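Local atomic coordinates of beta-hexosaminidase Amuc_2018 (Akkermansia muciniphila, PDB entry 6JEB), a protein that hydrolyses terminal non-reducing N-acetyl-D-hexosamine residues in beta-N-acetylhexosaminides, releasing GlcNAc from chitobiose and terminally unbranched N-glycans. Residues G327-A339 / P380-I392. Residues are numbered along the deposited sequence; the frame is centred on the assembly and turned at random.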
loop_
_atom_site.group_PDB
_atom_site.type_symbol
_atom_site.label_atom_id
_atom_site.label_comp_id
_atom_site.label_asym_id
_atom_site.label_seq_id
_atom_site.Cartn_x
_atom_site.Cartn_y
_atom_site.Cartn_z
ATOM N N GLY A 327 -4.530 2.249 -18.313
ATOM C CA GLY A 327 -4.282 3.004 -19.522
ATOM C C GLY A 327 -3.939 4.463 -19.321
ATOM O O GLY A 327 -3.741 5.172 -20.313
ATOM N N GLN A 328 -3.851 4.938 -18.080
ATOM C CA GLN A 328 -3.707 6.361 -17.804
ATOM C C GLN A 328 -2.360 6.732 -17.197
ATOM O O GLN A 328 -2.190 7.878 -16.771
ATOM C CB GLN A 328 -4.843 6.844 -16.894
ATOM C CG GLN A 328 -6.213 6.781 -17.539
ATOM C CD GLN A 328 -6.313 7.677 -18.759
ATOM O OE1 GLN A 328 -5.844 8.817 -18.749
ATOM N NE2 GLN A 328 -6.914 7.160 -19.824
ATOM N N ALA A 329 -1.399 5.804 -17.154
ATOM C CA ALA A 329 -0.155 6.060 -16.430
ATOM C C ALA A 329 0.615 7.234 -17.026
ATOM O O ALA A 329 1.016 8.156 -16.303
ATOM C CB ALA A 329 0.715 4.802 -16.408
ATOM N N LEU A 330 0.841 7.213 -18.341
ATOM C CA LEU A 330 1.626 8.270 -18.972
ATOM C C LEU A 330 0.935 9.622 -18.853
ATOM O O LEU A 330 1.573 10.627 -18.514
ATOM C CB LEU A 330 1.884 7.924 -20.437
ATOM C CG LEU A 330 2.740 6.676 -20.632
ATOM C CD1 LEU A 330 2.674 6.201 -22.073
ATOM C CD2 LEU A 330 4.171 6.980 -20.230
ATOM N N GLN A 331 -0.370 9.663 -19.118
ATOM C CA GLN A 331 -1.105 10.916 -18.989
ATOM C C GLN A 331 -1.066 11.430 -17.556
ATOM O O GLN A 331 -0.947 12.639 -17.326
ATOM C CB GLN A 331 -2.547 10.726 -19.465
ATOM C CG GLN A 331 -2.675 10.151 -20.874
ATOM C CD GLN A 331 -2.728 8.625 -20.900
ATOM O OE1 GLN A 331 -1.882 7.942 -20.311
ATOM N NE2 GLN A 331 -3.734 8.085 -21.584
ATOM N N SER A 332 -1.145 10.524 -16.577
ATOM C CA SER A 332 -1.106 10.939 -15.180
ATOM C C SER A 332 0.242 11.547 -14.818
ATOM O O SER A 332 0.302 12.556 -14.107
ATOM C CB SER A 332 -1.419 9.751 -14.274
ATOM O OG SER A 332 -2.718 9.249 -14.539
ATOM N N ILE A 333 1.335 10.941 -15.288
ATOM C CA ILE A 333 2.659 11.500 -15.029
ATOM C C ILE A 333 2.746 12.919 -15.574
ATOM O O ILE A 333 3.202 13.844 -14.889
ATOM C CB ILE A 333 3.753 10.589 -15.616
ATOM C CG1 ILE A 333 3.753 9.228 -14.910
ATOM C CG2 ILE A 333 5.121 11.254 -15.502
ATOM C CD1 ILE A 333 4.623 8.191 -15.591
ATOM N N GLU A 334 2.262 13.114 -16.801
ATOM C CA GLU A 334 2.363 14.415 -17.455
ATOM C C GLU A 334 1.464 15.446 -16.782
ATOM O O GLU A 334 1.884 16.582 -16.529
ATOM C CB GLU A 334 2.008 14.273 -18.936
ATOM C CG GLU A 334 1.742 15.587 -19.647
ATOM C CD GLU A 334 1.322 15.384 -21.087
ATOM O OE1 GLU A 334 2.113 14.805 -21.859
ATOM O OE2 GLU A 334 0.195 15.788 -21.443
ATOM N N LYS A 335 0.217 15.068 -16.483
ATOM C CA LYS A 335 -0.724 16.026 -15.908
ATOM C C LYS A 335 -0.354 16.397 -14.475
ATOM O O LYS A 335 -0.524 17.551 -14.067
ATOM C CB LYS A 335 -2.154 15.481 -15.971
ATOM C CG LYS A 335 -2.708 15.310 -17.376
ATOM C CD LYS A 335 -2.750 16.624 -18.137
ATOM C CE LYS A 335 -3.131 16.396 -19.594
ATOM N NZ LYS A 335 -2.281 17.182 -20.533
ATOM N N THR A 336 0.131 15.436 -13.683
ATOM C CA THR A 336 0.522 15.780 -12.319
ATOM C C THR A 336 1.736 16.700 -12.308
ATOM O O THR A 336 1.822 17.611 -11.477
ATOM C CB THR A 336 0.764 14.525 -11.477
ATOM O OG1 THR A 336 1.722 13.678 -12.124
ATOM C CG2 THR A 336 -0.542 13.767 -11.256
ATOM N N LYS A 337 2.686 16.481 -13.219
ATOM C CA LYS A 337 3.814 17.400 -13.322
ATOM C C LYS A 337 3.330 18.810 -13.639
ATOM O O LYS A 337 3.752 19.781 -13.003
ATOM C CB LYS A 337 4.800 16.919 -14.383
ATOM C CG LYS A 337 6.001 17.843 -14.545
ATOM C CD LYS A 337 6.864 17.446 -15.723
ATOM C CE LYS A 337 7.918 18.505 -15.996
ATOM N NZ LYS A 337 8.847 18.661 -14.840
ATOM N N LYS A 338 2.422 18.933 -14.613
ATOM C CA LYS A 338 1.925 20.253 -14.998
ATOM C C LYS A 338 1.177 20.927 -13.857
ATOM O O LYS A 338 1.232 22.156 -13.721
ATOM C CB LYS A 338 1.013 20.148 -16.221
ATOM C CG LYS A 338 1.702 19.689 -17.490
ATOM C CD LYS A 338 0.801 19.877 -18.704
ATOM C CE LYS A 338 1.377 19.187 -19.930
ATOM N NZ LYS A 338 2.817 19.500 -20.112
ATOM N N ALA A 339 0.483 20.148 -13.030
ATOM C CA ALA A 339 -0.301 20.684 -11.926
ATOM C C ALA A 339 0.506 20.856 -10.648
ATOM O O ALA A 339 -0.048 21.312 -9.642
ATOM C CB ALA A 339 -1.511 19.785 -11.652
ATOM N N PRO A 380 8.405 2.351 -12.793
ATOM C CA PRO A 380 7.461 3.378 -12.314
ATOM C C PRO A 380 7.497 4.663 -13.111
ATOM O O PRO A 380 6.477 5.364 -13.180
ATOM C CB PRO A 380 7.896 3.594 -10.858
ATOM C CG PRO A 380 8.490 2.281 -10.462
ATOM C CD PRO A 380 9.237 1.824 -11.693
ATOM N N ALA A 381 8.634 4.984 -13.731
ATOM C CA ALA A 381 8.774 6.185 -14.544
ATOM C C ALA A 381 8.372 5.972 -15.995
ATOM O O ALA A 381 8.335 6.945 -16.755
ATOM C CB ALA A 381 10.217 6.692 -14.496
ATOM N N PHE A 382 8.067 4.737 -16.391
ATOM C CA PHE A 382 7.658 4.428 -17.760
ATOM C C PHE A 382 8.641 4.983 -18.789
ATOM O O PHE A 382 8.254 5.506 -19.838
ATOM C CB PHE A 382 6.218 4.870 -18.028
ATOM C CG PHE A 382 5.204 3.994 -17.367
ATOM C CD1 PHE A 382 4.897 4.155 -16.026
ATOM C CD2 PHE A 382 4.579 2.982 -18.076
ATOM C CE1 PHE A 382 3.977 3.327 -15.408
ATOM C CE2 PHE A 382 3.655 2.156 -17.465
ATOM C CZ PHE A 382 3.354 2.328 -16.127
ATOM N N GLY A 383 9.931 4.871 -18.473
ATOM C CA GLY A 383 10.988 5.290 -19.368
ATOM C C GLY A 383 11.191 6.783 -19.482
ATOM O O GLY A 383 12.024 7.212 -20.290
ATOM N N LYS A 384 10.474 7.589 -18.699
ATOM C CA LYS A 384 10.556 9.032 -18.842
ATOM C C LYS A 384 11.775 9.583 -18.103
ATOM O O LYS A 384 12.173 9.051 -17.062
ATOM C CB LYS A 384 9.291 9.691 -18.300
ATOM C CG LYS A 384 8.040 9.399 -19.119
ATOM C CD LYS A 384 6.911 10.357 -18.765
ATOM C CE LYS A 384 6.408 11.088 -20.009
ATOM N NZ LYS A 384 6.098 12.528 -19.758
ATOM N N PRO A 385 12.384 10.645 -18.625
ATOM C CA PRO A 385 13.567 11.217 -17.973
ATOM C C PRO A 385 13.199 11.970 -16.703
ATOM O O PRO A 385 12.039 12.290 -16.437
ATOM C CB PRO A 385 14.137 12.158 -19.037
ATOM C CG PRO A 385 12.952 12.554 -19.851
ATOM C CD PRO A 385 12.034 11.355 -19.866
ATOM N N GLU A 386 14.238 12.260 -15.914
ATOM C CA GLU A 386 14.051 12.858 -14.594
ATOM C C GLU A 386 13.357 14.213 -14.678
ATOM O O GLU A 386 12.576 14.572 -13.791
ATOM C CB GLU A 386 15.403 12.985 -13.888
ATOM C CG GLU A 386 15.368 13.714 -12.552
ATOM C CD GLU A 386 14.779 12.878 -11.429
ATOM O OE1 GLU A 386 14.553 11.664 -11.632
ATOM O OE2 GLU A 386 14.542 13.439 -10.336
ATOM N N LYS A 387 13.635 14.989 -15.727
ATOM C CA LYS A 387 12.950 16.269 -15.871
ATOM C C LYS A 387 11.451 16.094 -16.088
ATOM O O LYS A 387 10.676 16.990 -15.737
ATOM C CB LYS A 387 13.576 17.110 -16.988
ATOM C CG LYS A 387 13.082 18.552 -17.011
ATOM C CD LYS A 387 13.199 19.183 -15.626
ATOM C CE LYS A 387 11.931 19.928 -15.228
ATOM N NZ LYS A 387 11.874 20.162 -13.757
ATOM N N GLU A 388 11.022 14.952 -16.626
ATOM C CA GLU A 388 9.603 14.698 -16.833
ATOM C C GLU A 388 8.966 13.865 -15.730
ATOM O O GLU A 388 7.739 13.900 -15.583
ATOM C CB GLU A 388 9.377 13.989 -18.172
ATOM C CG GLU A 388 9.774 14.821 -19.387
ATOM C CD GLU A 388 9.634 14.051 -20.686
ATOM O OE1 GLU A 388 8.824 13.100 -20.734
ATOM O OE2 GLU A 388 10.341 14.390 -21.657
ATOM N N ALA A 389 9.756 13.127 -14.949
ATOM C CA ALA A 389 9.199 12.158 -14.011
ATOM C C ALA A 389 9.794 12.244 -12.608
ATOM O O ALA A 389 9.574 11.331 -11.799
ATOM C CB ALA A 389 9.331 10.735 -14.565
ATOM N N GLY A 390 10.517 13.314 -12.287
ATOM C CA GLY A 390 11.152 13.410 -10.983
ATOM C C GLY A 390 10.194 13.613 -9.831
ATOM O O GLY A 390 10.598 13.450 -8.674
ATOM N N HIS A 391 8.947 13.971 -10.119
ATOM C CA HIS A 391 7.916 14.112 -9.103
ATOM C C HIS A 391 7.290 12.777 -8.717
ATOM O O HIS A 391 6.402 12.750 -7.857
ATOM C CB HIS A 391 6.835 15.081 -9.597
ATOM C CG HIS A 391 6.123 14.603 -10.823
ATOM N ND1 HIS A 391 6.776 14.360 -12.013
ATOM C CD2 HIS A 391 4.819 14.314 -11.041
ATOM C CE1 HIS A 391 5.903 13.943 -12.911
ATOM N NE2 HIS A 391 4.709 13.901 -12.346
ATOM N N ILE A 392 7.729 11.678 -9.324
ATOM C CA ILE A 392 7.283 10.347 -8.921
ATOM C C ILE A 392 8.044 9.950 -7.663
ATOM O O ILE A 392 9.281 9.911 -7.659
ATOM C CB ILE A 392 7.493 9.321 -10.043
ATOM C CG1 ILE A 392 6.636 9.680 -11.258
ATOM C CG2 ILE A 392 7.175 7.908 -9.545
ATOM C CD1 ILE A 392 6.935 8.838 -12.490
HETATM O O HOH W 1 8.855 16.363 -12.826
#
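K337 CB lies over one face of the H391 imidazole, 3.8 Å from the ring centroid in a CH-pi contact, while T336 OG1 and I333 O meet its edge at NE2. The other flat group, F382, carries A329 CB on one face, offset toward CZ, and L330 CD2 packs against F382 CB. These pairs join helix 329-339, on the outside of the (beta/alpha)8 (TIM) barrel of this family 20 catalytic domain, to the loop and short helix leading into the last barrel strand, 392-399. The N-H at H391 NE2 is shared by two acceptors, in a bifurcated hydrogen bond: T336 OG1 (3.0 Å), nearly in the ring plane, and I333 O (3.0 Å), in the carbonyl plane on a lone pair but with a bent N-H...O angle of 130°. I333 O also accepts the helical bond from K337 N, and T336 OG1 in turn donates a hydrogen bond to S332 O. An alanine in place of H391 takes away the imidazole and would probably leave T336 OG1 and I333 O without their shared donor and open a gap beneath K337 CB. Between the two rings sits I333, its CG2 against K384 CD (3.8 Å) and its CD1 against I392 CD1; L343 and M345 of strand 342-345 also touch it. With CG anti to the backbone N (chi1 180°), the K337 chain extends toward helix 386-389. Its NZ binds water 1, which also contacts H391 ND1, and donates to K387 O at 2.6 Å, almost straight along the carbonyl bond.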